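Local coordinates for protein haloacid dehalogenase-like hydrolase (Klebsiella pneumoniae subsp. pneumoniae, PDB 3PGV) that probably acts as a metal-dependent phosphatase of the Cof family of haloacid dehalogenase-like hydrolases, and here holds a calcium ion, at residues 122-135 against 145-157. Numbering follows the deposited sequence.
Sequences TNVYREDEWYMNRH and EAVFNYKLYEPGE. With EDO (1,2-ethanediol), chain I.
Tyr150 touches both Trp130 and Met132. Its CB lies over the face of the indole six-membered ring, and its own ring turns an edge to that face, the planes 82° apart. Chi1 of 62°, with CG between the backbone N and carbonyl carbon, swings the phenol under selenomethionine Met132, whose CE stands 3.5 Å from the Tyr150 ring centroid. Tyr150 OH and His135 ND1 share a 2.8 Å hydrogen bond at the imidazole edge. Asn133 CA makes a CH-pi contact over the Tyr153 ring, and Tyr153 N hydrogen-bonds Met132 O. Strand 150-152 runs parallel to 129-132 at the edge of the six-stranded sheet, consistent with the C2-type cap of Cof-family phosphatases; 129-132 closes a hairpin through a type II' turn at Arg126-Glu129. Lys151 N hydrogen-bonds Trp130 O (2.9 Å), and Met132 N Lys151 O. On the face opposite Met132, Lys151 lies alongside Tyr131 and makes a salt bridge, NZ to Glu129 OE2 2.8 Å, on the syn side; Tyr131 OH meets OE1 from above the carboxylate plane. Phe148 and Tyr125 form an offset edge-to-face pair. Ethanediol, probably from the crystallisation liquor, links Trp130 N to Asn149 O through its O2. Further out, Asn123 OD1 accepts Trp130 NE1 in plane (3.2 Å), steadying the indole, while Phe111 O hydrogen-bonds Tyr153 OH.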
ATOM      1  N   THR A 122       0.533  -8.570 -16.683  1.00 30.75           N
ATOM      2  CA  THR A 122       0.667  -9.201 -15.367  1.00 29.57           C
ATOM      3  C   THR A 122       2.019  -8.838 -14.737  1.00 34.81           C
ATOM      4  O   THR A 122       3.073  -9.080 -15.338  1.00 34.62           O
ATOM      5  CB  THR A 122       0.463 -10.714 -15.463  1.00 31.82           C
ATOM      6  OG1 THR A 122      -0.810 -10.973 -16.058  1.00 34.08           O
ATOM      7  CG2 THR A 122       0.561 -11.417 -14.079  1.00 23.37           C
ATOM      8  N   ASN A 123       1.982  -8.260 -13.527  1.00 31.15           N
ATOM      9  CA  ASN A 123       3.189  -7.861 -12.810  1.00 30.88           C
ATOM     10  C   ASN A 123       3.338  -8.674 -11.551  1.00 33.92           C
ATOM     11  O   ASN A 123       2.340  -9.015 -10.914  1.00 34.08           O
ATOM     12  CB  ASN A 123       3.157  -6.378 -12.471  1.00 28.65           C
ATOM     13  CG  ASN A 123       3.071  -5.476 -13.654  1.00 36.45           C
ATOM     14  OD1 ASN A 123       4.058  -4.923 -14.098  1.00 30.43           O
ATOM     15  ND2 ASN A 123       1.866  -5.244 -14.144  1.00 36.53           N
ATOM     16  N   VAL A 124       4.585  -8.983 -11.176  1.00 28.98           N
ATOM     17  CA  VAL A 124       4.868  -9.804 -10.002  1.00 28.07           C
ATOM     18  C   VAL A 124       6.003  -9.175  -9.171  1.00 33.27           C
ATOM     19  O   VAL A 124       7.048  -8.823  -9.726  1.00 31.65           O
ATOM     20  CB  VAL A 124       5.240 -11.265 -10.431  1.00 30.47           C
ATOM     21  CG1 VAL A 124       5.598 -12.117  -9.225  1.00 29.21           C
ATOM     22  CG2 VAL A 124       4.121 -11.910 -11.237  1.00 29.60           C
ATOM     23  N   TYR A 125       5.813  -9.073  -7.841  1.00 30.99           N
ATOM     24  CA  TYR A 125       6.916  -8.740  -6.938  1.00 30.94           C
ATOM     25  C   TYR A 125       7.366 -10.009  -6.249  1.00 35.30           C
ATOM     26  O   TYR A 125       6.626 -10.554  -5.431  1.00 34.60           O
ATOM     27  CB  TYR A 125       6.514  -7.686  -5.891  1.00 31.04           C
ATOM     28  CG  TYR A 125       6.390  -6.270  -6.426  1.00 31.60           C
ATOM     29  CD1 TYR A 125       6.905  -5.924  -7.677  1.00 32.36           C
ATOM     30  CD2 TYR A 125       5.829  -5.258  -5.648  1.00 31.19           C
ATOM     31  CE1 TYR A 125       6.786  -4.630  -8.174  1.00 31.55           C
ATOM     32  CE2 TYR A 125       5.704  -3.960  -6.132  1.00 32.19           C
ATOM     33  CZ  TYR A 125       6.189  -3.645  -7.393  1.00 37.99           C
ATOM     34  OH  TYR A 125       6.071  -2.351  -7.870  1.00 32.21           O
ATOM     35  N   ARG A 126       8.504 -10.570  -6.691  1.00 31.67           N
ATOM     36  CA  ARG A 126       9.096 -11.746  -6.075  1.00 30.51           C
ATOM     37  C   ARG A 126      10.324 -11.316  -5.328  1.00 36.75           C
ATOM     38  O   ARG A 126      11.316 -10.913  -5.955  1.00 37.26           O
ATOM     39  CB  ARG A 126       9.467 -12.791  -7.132  1.00 29.29           C
ATOM     40  CG  ARG A 126      10.030 -14.058  -6.522  1.00 33.56           C
ATOM     41  CD  ARG A 126      10.377 -15.097  -7.561  1.00 32.52           C
ATOM     42  NE  ARG A 126      10.743 -16.360  -6.930  1.00 41.63           N
ATOM     43  CZ  ARG A 126      11.943 -16.612  -6.418  1.00 51.69           C
ATOM     44  NH1 ARG A 126      12.903 -15.700  -6.481  1.00 39.83           N
ATOM     45  NH2 ARG A 126      12.190 -17.776  -5.837  1.00 41.74           N
ATOM     46  N   GLU A 127      10.262 -11.345  -3.978  1.00 34.23           N
ATOM     47  CA  GLU A 127      11.360 -10.869  -3.122  1.00 34.77           C
ATOM     48  C   GLU A 127      11.758  -9.443  -3.528  1.00 39.70           C
ATOM     49  O   GLU A 127      10.901  -8.567  -3.554  1.00 39.35           O
ATOM     50  CB  GLU A 127      12.578 -11.837  -3.158  1.00 37.09           C
ATOM     51  CG  GLU A 127      12.250 -13.290  -2.797  1.00 46.51           C
ATOM     52  CD  GLU A 127      11.802 -13.554  -1.366  1.00 74.87           C
ATOM     53  OE1 GLU A 127      11.588 -12.579  -0.608  1.00 73.46           O
ATOM     54  OE2 GLU A 127      11.653 -14.744  -1.010  1.00 81.95           O
ATOM     55  N   ASP A 128      13.020  -9.233  -3.934  1.00 37.49           N
ATOM     56  CA  ASP A 128      13.497  -7.908  -4.347  1.00 37.63           C
ATOM     57  C   ASP A 128      13.427  -7.697  -5.857  1.00 40.82           C
ATOM     58  O   ASP A 128      14.003  -6.736  -6.370  1.00 42.22           O
ATOM     59  CB  ASP A 128      14.921  -7.659  -3.829  1.00 40.31           C
ATOM     60  CG  ASP A 128      14.985  -7.315  -2.356  1.00 52.69           C
ATOM     61  OD1 ASP A 128      13.921  -6.901  -1.784  1.00 51.22           O
ATOM     62  OD2 ASP A 128      16.104  -7.340  -1.790  1.00 63.07           O
ATOM     63  N   GLU A 129      12.697  -8.557  -6.566  1.00 36.04           N
ATOM     64  CA  GLU A 129      12.598  -8.437  -8.024  1.00 35.65           C
ATOM     65  C   GLU A 129      11.199  -8.131  -8.518  1.00 35.87           C
ATOM     66  O   GLU A 129      10.210  -8.534  -7.902  1.00 31.77           O
ATOM     67  CB  GLU A 129      13.150  -9.682  -8.722  1.00 38.01           C
ATOM     68  CG  GLU A 129      14.648  -9.860  -8.562  1.00 44.83           C
ATOM     69  CD  GLU A 129      15.210 -10.992  -9.395  1.00 62.96           C
ATOM     70  OE1 GLU A 129      14.654 -12.115  -9.324  1.00 55.57           O
ATOM     71  OE2 GLU A 129      16.196 -10.756 -10.131  1.00 47.96           O
ATOM     72  N   TRP A 130      11.120  -7.469  -9.667  1.00 34.07           N
ATOM     73  CA  TRP A 130       9.880  -7.123 -10.312  1.00 33.36           C
ATOM     74  C   TRP A 130       9.815  -7.803 -11.656  1.00 38.21           C
ATOM     75  O   TRP A 130      10.739  -7.671 -12.461  1.00 37.61           O
ATOM     76  CB  TRP A 130       9.763  -5.592 -10.438  1.00 32.08           C
ATOM     77  CG  TRP A 130       8.694  -5.090 -11.363  1.00 32.83           C
ATOM     78  CD1 TRP A 130       7.462  -5.639 -11.575  1.00 34.97           C
ATOM     79  CD2 TRP A 130       8.681  -3.807 -12.026  1.00 33.16           C
ATOM     80  NE1 TRP A 130       6.718  -4.825 -12.412  1.00 34.26           N
ATOM     81  CE2 TRP A 130       7.426  -3.675 -12.663  1.00 35.87           C
ATOM     82  CE3 TRP A 130       9.612  -2.756 -12.136  1.00 35.62           C
ATOM     83  CZ2 TRP A 130       7.107  -2.574 -13.459  1.00 36.14           C
ATOM     84  CZ3 TRP A 130       9.290  -1.657 -12.915  1.00 37.55           C
ATOM     85  CH2 TRP A 130       8.052  -1.571 -13.569  1.00 37.64           C
ATOM     86  N   TYR A 131       8.780  -8.648 -11.854  1.00 34.37           N
ATOM     87  CA  TYR A 131       8.585  -9.383 -13.096  1.00 34.16           C
ATOM     88  C   TYR A 131       7.361  -8.909 -13.836  1.00 37.87           C
ATOM     89  O   TYR A 131       6.394  -8.463 -13.222  1.00 37.81           O
ATOM     90  CB  TYR A 131       8.521 -10.898 -12.839  1.00 34.86           C
ATOM     91  CG  TYR A 131       9.865 -11.501 -12.498  1.00 37.30           C
ATOM     92  CD1 TYR A 131      10.311 -11.564 -11.173  1.00 38.76           C
ATOM     93  CD2 TYR A 131      10.714 -11.972 -13.497  1.00 38.91           C
ATOM     94  CE1 TYR A 131      11.555 -12.110 -10.854  1.00 39.80           C
ATOM     95  CE2 TYR A 131      11.972 -12.488 -13.195  1.00 40.40           C
ATOM     96  CZ  TYR A 131      12.385 -12.569 -11.868  1.00 46.11           C
ATOM     97  OH  TYR A 131      13.612 -13.111 -11.563  1.00 43.85           O
HETATM   98  N   MSE A 132       7.398  -9.002 -15.155  1.00 34.79           N
HETATM   99  CA  MSE A 132       6.316  -8.570 -16.027  1.00 33.61           C
HETATM  100  C   MSE A 132       6.172  -9.603 -17.139  1.00 39.23           C
HETATM  101  O   MSE A 132       7.182 -10.126 -17.613  1.00 40.00           O
HETATM  102  CB  MSE A 132       6.668  -7.212 -16.616  1.00 36.16           C
HETATM  103  CG  MSE A 132       5.545  -6.255 -16.613  1.00 41.56           C
HETATM  104 SE   MSE A 132       6.114  -4.470 -17.138  0.75 49.80          SE
HETATM  105  CE  MSE A 132       6.796  -4.837 -18.814  1.00 47.72           C
ATOM    106  N   ASN A 133       4.927  -9.967 -17.511  1.00 37.21           N
ATOM    107  CA  ASN A 133       4.730 -11.012 -18.530  1.00 39.53           C
ATOM    108  C   ASN A 133       5.076 -10.544 -19.938  1.00 48.61           C
ATOM    109  O   ASN A 133       5.529 -11.349 -20.755  1.00 52.66           O
ATOM    110  CB  ASN A 133       3.322 -11.630 -18.463  1.00 36.01           C
ATOM    111  CG  ASN A 133       2.193 -10.683 -18.768  1.00 45.75           C
ATOM    112  OD1 ASN A 133       2.307  -9.463 -18.623  1.00 34.87           O
ATOM    113  ND2 ASN A 133       1.032 -11.245 -19.065  1.00 32.88           N
ATOM    114  N   ARG A 134       4.927  -9.232 -20.205  1.00 44.31           N
ATOM    115  CA  ARG A 134       5.312  -8.626 -21.486  1.00 46.19           C
ATOM    116  C   ARG A 134       5.437  -7.113 -21.336  1.00 52.59           C
ATOM    117  O   ARG A 134       4.879  -6.552 -20.402  1.00 51.62           O
ATOM    118  CB  ARG A 134       4.306  -8.987 -22.594  1.00 45.35           C
ATOM    119  CG  ARG A 134       2.969  -8.302 -22.455  1.00 49.37           C
ATOM    120  CD  ARG A 134       2.021  -8.761 -23.526  1.00 63.73           C
ATOM    121  NE  ARG A 134       1.013  -9.663 -22.992  1.00 70.32           N
ATOM    122  CZ  ARG A 134      -0.168  -9.261 -22.543  1.00 69.68           C
ATOM    123  NH1 ARG A 134      -0.499  -7.975 -22.589  1.00 47.75           N
ATOM    124  NH2 ARG A 134      -1.029 -10.139 -22.047  1.00 45.57           N
ATOM    125  N   HIS A 135       6.173  -6.455 -22.247  1.00 53.67           N
ATOM    126  CA  HIS A 135       6.337  -4.990 -22.237  1.00 55.68           C
ATOM    127  C   HIS A 135       4.976  -4.292 -22.232  1.00 62.16           C
ATOM    128  O   HIS A 135       4.061  -4.718 -22.957  1.00 64.12           O
ATOM    129  CB  HIS A 135       7.151  -4.520 -23.452  1.00 58.78           C
ATOM    130  CG  HIS A 135       8.540  -5.064 -23.500  1.00 64.21           C
ATOM    131  ND1 HIS A 135       9.537  -4.563 -22.684  1.00 66.30           N
ATOM    132  CD2 HIS A 135       9.078  -5.994 -24.328  1.00 68.09           C
ATOM    133  CE1 HIS A 135      10.634  -5.234 -23.003  1.00 67.30           C
ATOM    134  NE2 HIS A 135      10.409  -6.096 -23.999  1.00 68.81           N
ATOM    135  N   GLU A 145      15.847   8.626  -7.515  1.00 60.23           N
ATOM    136  CA  GLU A 145      15.064   7.446  -7.140  1.00 57.14           C
ATOM    137  C   GLU A 145      15.905   6.202  -7.261  1.00 58.46           C
ATOM    138  O   GLU A 145      16.836   6.170  -8.052  1.00 60.87           O
ATOM    139  CB  GLU A 145      13.826   7.311  -8.036  1.00 57.56           C
ATOM    140  CG  GLU A 145      12.681   8.226  -7.652  1.00 74.13           C
ATOM    141  CD  GLU A 145      11.367   7.889  -8.330  1.00101.45           C
ATOM    142  OE1 GLU A 145      11.314   7.927  -9.581  1.00 95.97           O
ATOM    143  OE2 GLU A 145      10.389   7.581  -7.608  1.00 96.59           O
ATOM    144  N   ALA A 146      15.532   5.149  -6.551  1.00 50.71           N
ATOM    145  CA  ALA A 146      16.250   3.890  -6.629  1.00 49.43           C
ATOM    146  C   ALA A 146      16.042   3.229  -7.985  1.00 50.25           C
ATOM    147  O   ALA A 146      14.974   3.364  -8.580  1.00 47.42           O
ATOM    148  CB  ALA A 146      15.793   2.960  -5.525  1.00 48.53           C
ATOM    149  N   VAL A 147      17.066   2.517  -8.477  1.00 46.57           N
ATOM    150  CA  VAL A 147      16.949   1.745  -9.707  1.00 45.60           C
ATOM    151  C   VAL A 147      16.060   0.512  -9.443  1.00 47.96           C
ATOM    152  O   VAL A 147      16.438  -0.370  -8.669  1.00 47.26           O
ATOM    153  CB  VAL A 147      18.349   1.344 -10.272  1.00 50.80           C
ATOM    154  CG1 VAL A 147      18.210   0.462 -11.513  1.00 50.58           C
ATOM    155  CG2 VAL A 147      19.193   2.583 -10.577  1.00 51.97           C
ATOM    156  N   PHE A 148      14.843   0.512  -9.998  1.00 43.69           N
ATOM    157  CA  PHE A 148      13.918  -0.613  -9.841  1.00 42.69           C
ATOM    158  C   PHE A 148      13.267  -0.960 -11.202  1.00 43.81           C
ATOM    159  O   PHE A 148      12.357  -0.262 -11.652  1.00 42.70           O
ATOM    160  CB  PHE A 148      12.857  -0.309  -8.744  1.00 44.01           C
ATOM    161  CG  PHE A 148      12.035  -1.505  -8.295  1.00 45.03           C
ATOM    162  CD1 PHE A 148      12.649  -2.636  -7.771  1.00 48.04           C
ATOM    163  CD2 PHE A 148      10.645  -1.461  -8.313  1.00 46.60           C
ATOM    164  CE1 PHE A 148      11.888  -3.739  -7.356  1.00 48.12           C
ATOM    165  CE2 PHE A 148       9.885  -2.554  -7.859  1.00 47.75           C
ATOM    166  CZ  PHE A 148      10.513  -3.684  -7.394  1.00 45.15           C
ATOM    167  N   ASN A 149      13.817  -1.987 -11.891  1.00 40.08           N
ATOM    168  CA  ASN A 149      13.398  -2.390 -13.238  1.00 39.17           C
ATOM    169  C   ASN A 149      12.653  -3.695 -13.241  1.00 42.23           C
ATOM    170  O   ASN A 149      12.709  -4.439 -12.277  1.00 42.68           O
ATOM    171  CB  ASN A 149      14.597  -2.507 -14.143  1.00 37.94           C
ATOM    172  CG  ASN A 149      15.390  -1.252 -14.249  1.00 53.85           C
ATOM    173  OD1 ASN A 149      14.851  -0.146 -14.446  1.00 45.48           O
ATOM    174  ND2 ASN A 149      16.687  -1.390 -14.166  1.00 42.78           N
ATOM    175  N   TYR A 150      11.976  -3.998 -14.340  1.00 37.29           N
ATOM    176  CA  TYR A 150      11.291  -5.268 -14.480  1.00 34.59           C
ATOM    177  C   TYR A 150      12.168  -6.232 -15.260  1.00 40.52           C
ATOM    178  O   TYR A 150      13.075  -5.801 -15.977  1.00 41.79           O
ATOM    179  CB  TYR A 150       9.909  -5.083 -15.197  1.00 32.48           C
ATOM    180  CG  TYR A 150      10.016  -4.537 -16.616  1.00 31.95           C
ATOM    181  CD1 TYR A 150      10.364  -5.364 -17.681  1.00 34.12           C
ATOM    182  CD2 TYR A 150       9.736  -3.201 -16.893  1.00 30.74           C
ATOM    183  CE1 TYR A 150      10.515  -4.857 -18.972  1.00 34.26           C
ATOM    184  CE2 TYR A 150       9.859  -2.689 -18.182  1.00 31.30           C
ATOM    185  CZ  TYR A 150      10.229  -3.527 -19.225  1.00 38.01           C
ATOM    186  OH  TYR A 150      10.317  -3.037 -20.502  1.00 37.38           O
ATOM    187  N   LYS A 151      11.946  -7.523 -15.065  1.00 36.76           N
ATOM    188  CA  LYS A 151      12.450  -8.574 -15.917  1.00 38.17           C
ATOM    189  C   LYS A 151      11.231  -9.186 -16.578  1.00 41.58           C
ATOM    190  O   LYS A 151      10.171  -9.231 -15.963  1.00 41.31           O
ATOM    191  CB  LYS A 151      13.165  -9.663 -15.097  1.00 41.98           C
ATOM    192  CG  LYS A 151      14.569  -9.339 -14.647  1.00 56.83           C
ATOM    193  CD  LYS A 151      15.217 -10.615 -14.081  1.00 68.08           C
ATOM    194  CE  LYS A 151      16.506 -10.387 -13.356  1.00 76.67           C
ATOM    195  NZ  LYS A 151      16.984 -11.637 -12.709  1.00 84.81           N
ATOM    196  N   LEU A 152      11.373  -9.699 -17.785  1.00 38.60           N
ATOM    197  CA  LEU A 152      10.262 -10.388 -18.441  1.00 37.99           C
ATOM    198  C   LEU A 152      10.251 -11.852 -18.069  1.00 41.52           C
ATOM    199  O   LEU A 152      11.302 -12.416 -17.760  1.00 43.39           O
ATOM    200  CB  LEU A 152      10.350 -10.236 -19.973  1.00 39.96           C
ATOM    201  CG  LEU A 152      10.167  -8.820 -20.525  1.00 44.30           C
ATOM    202  CD1 LEU A 152      10.406  -8.794 -22.007  1.00 46.78           C
ATOM    203  CD2 LEU A 152       8.784  -8.275 -20.200  1.00 44.45           C
ATOM    204  N   TYR A 153       9.074 -12.486 -18.099  1.00 36.65           N
ATOM    205  CA  TYR A 153       8.980 -13.927 -17.848  1.00 36.65           C
ATOM    206  C   TYR A 153       8.039 -14.607 -18.832  1.00 41.10           C
ATOM    207  O   TYR A 153       6.996 -14.056 -19.173  1.00 38.30           O
ATOM    208  CB  TYR A 153       8.592 -14.234 -16.369  1.00 35.29           C
ATOM    209  CG  TYR A 153       7.138 -13.977 -16.042  1.00 33.84           C
ATOM    210  CD1 TYR A 153       6.712 -12.728 -15.601  1.00 33.96           C
ATOM    211  CD2 TYR A 153       6.197 -15.001 -16.098  1.00 34.26           C
ATOM    212  CE1 TYR A 153       5.382 -12.496 -15.251  1.00 32.91           C
ATOM    213  CE2 TYR A 153       4.860 -14.776 -15.776  1.00 34.18           C
ATOM    214  CZ  TYR A 153       4.453 -13.515 -15.367  1.00 39.02           C
ATOM    215  OH  TYR A 153       3.134 -13.282 -15.071  1.00 35.02           O
ATOM    216  N   GLU A 154       8.436 -15.771 -19.332  1.00 41.88           N
ATOM    217  CA  GLU A 154       7.619 -16.559 -20.234  1.00 43.91           C
ATOM    218  C   GLU A 154       6.856 -17.620 -19.436  1.00 49.16           C
ATOM    219  O   GLU A 154       7.231 -17.910 -18.299  1.00 48.25           O
ATOM    220  CB  GLU A 154       8.492 -17.204 -21.324  1.00 48.15           C
ATOM    221  CG  GLU A 154       9.014 -16.197 -22.355  1.00 61.12           C
ATOM    222  CD  GLU A 154       7.935 -15.484 -23.158  1.00 84.27           C
ATOM    223  OE1 GLU A 154       7.170 -16.170 -23.874  1.00 76.85           O
ATOM    224  OE2 GLU A 154       7.870 -14.234 -23.086  1.00 80.75           O
ATOM    225  N   PRO A 155       5.713 -18.138 -19.951  1.00 47.47           N
ATOM    226  CA  PRO A 155       4.947 -19.120 -19.162  1.00 46.65           C
ATOM    227  C   PRO A 155       5.811 -20.224 -18.566  1.00 52.53           C
ATOM    228  O   PRO A 155       6.614 -20.829 -19.270  1.00 53.69           O
ATOM    229  CB  PRO A 155       3.932 -19.666 -20.167  1.00 49.53           C
ATOM    230  CG  PRO A 155       3.736 -18.552 -21.143  1.00 54.10           C
ATOM    231  CD  PRO A 155       5.063 -17.852 -21.254  1.00 49.96           C
ATOM    232  N   GLY A 156       5.721 -20.381 -17.240  1.00 49.65           N
ATOM    233  CA  GLY A 156       6.413 -21.433 -16.502  1.00 50.34           C
ATOM    234  C   GLY A 156       7.831 -21.114 -16.068  1.00 56.94           C
ATOM    235  O   GLY A 156       8.420 -21.870 -15.292  1.00 57.59           O
ATOM    236  N   GLU A 157       8.411 -20.012 -16.568  1.00 54.13           N
ATOM    237  CA  GLU A 157       9.791 -19.706 -16.213  1.00 53.58           C
ATOM    238  C   GLU A 157       9.946 -18.827 -14.931  1.00 52.89           C
ATOM    239  O   GLU A 157      11.065 -18.442 -14.589  1.00 54.56           O
ATOM    240  CB  GLU A 157      10.593 -19.158 -17.434  1.00 56.63           C
ATOM    241  CG  GLU A 157      10.489 -17.665 -17.681  1.00 69.64           C
ATOM    242  CD  GLU A 157      11.251 -17.189 -18.910  1.00 90.19           C
ATOM    243  OE1 GLU A 157      11.568 -18.033 -19.783  1.00 86.07           O
ATOM    244  OE2 GLU A 157      11.463 -15.960 -19.035  1.00 76.40           O
TER
HETATM  245  C1  EDO I 277      14.266  -7.138 -11.521  1.00 57.75           C
HETATM  246  O1  EDO I 277      15.581  -7.507 -11.957  1.00 61.02           O
HETATM  247  C2  EDO I 277      14.387  -6.320 -10.238  1.00 56.49           C
HETATM  248  O2  EDO I 277      13.142  -5.665  -9.944  1.00 58.46           O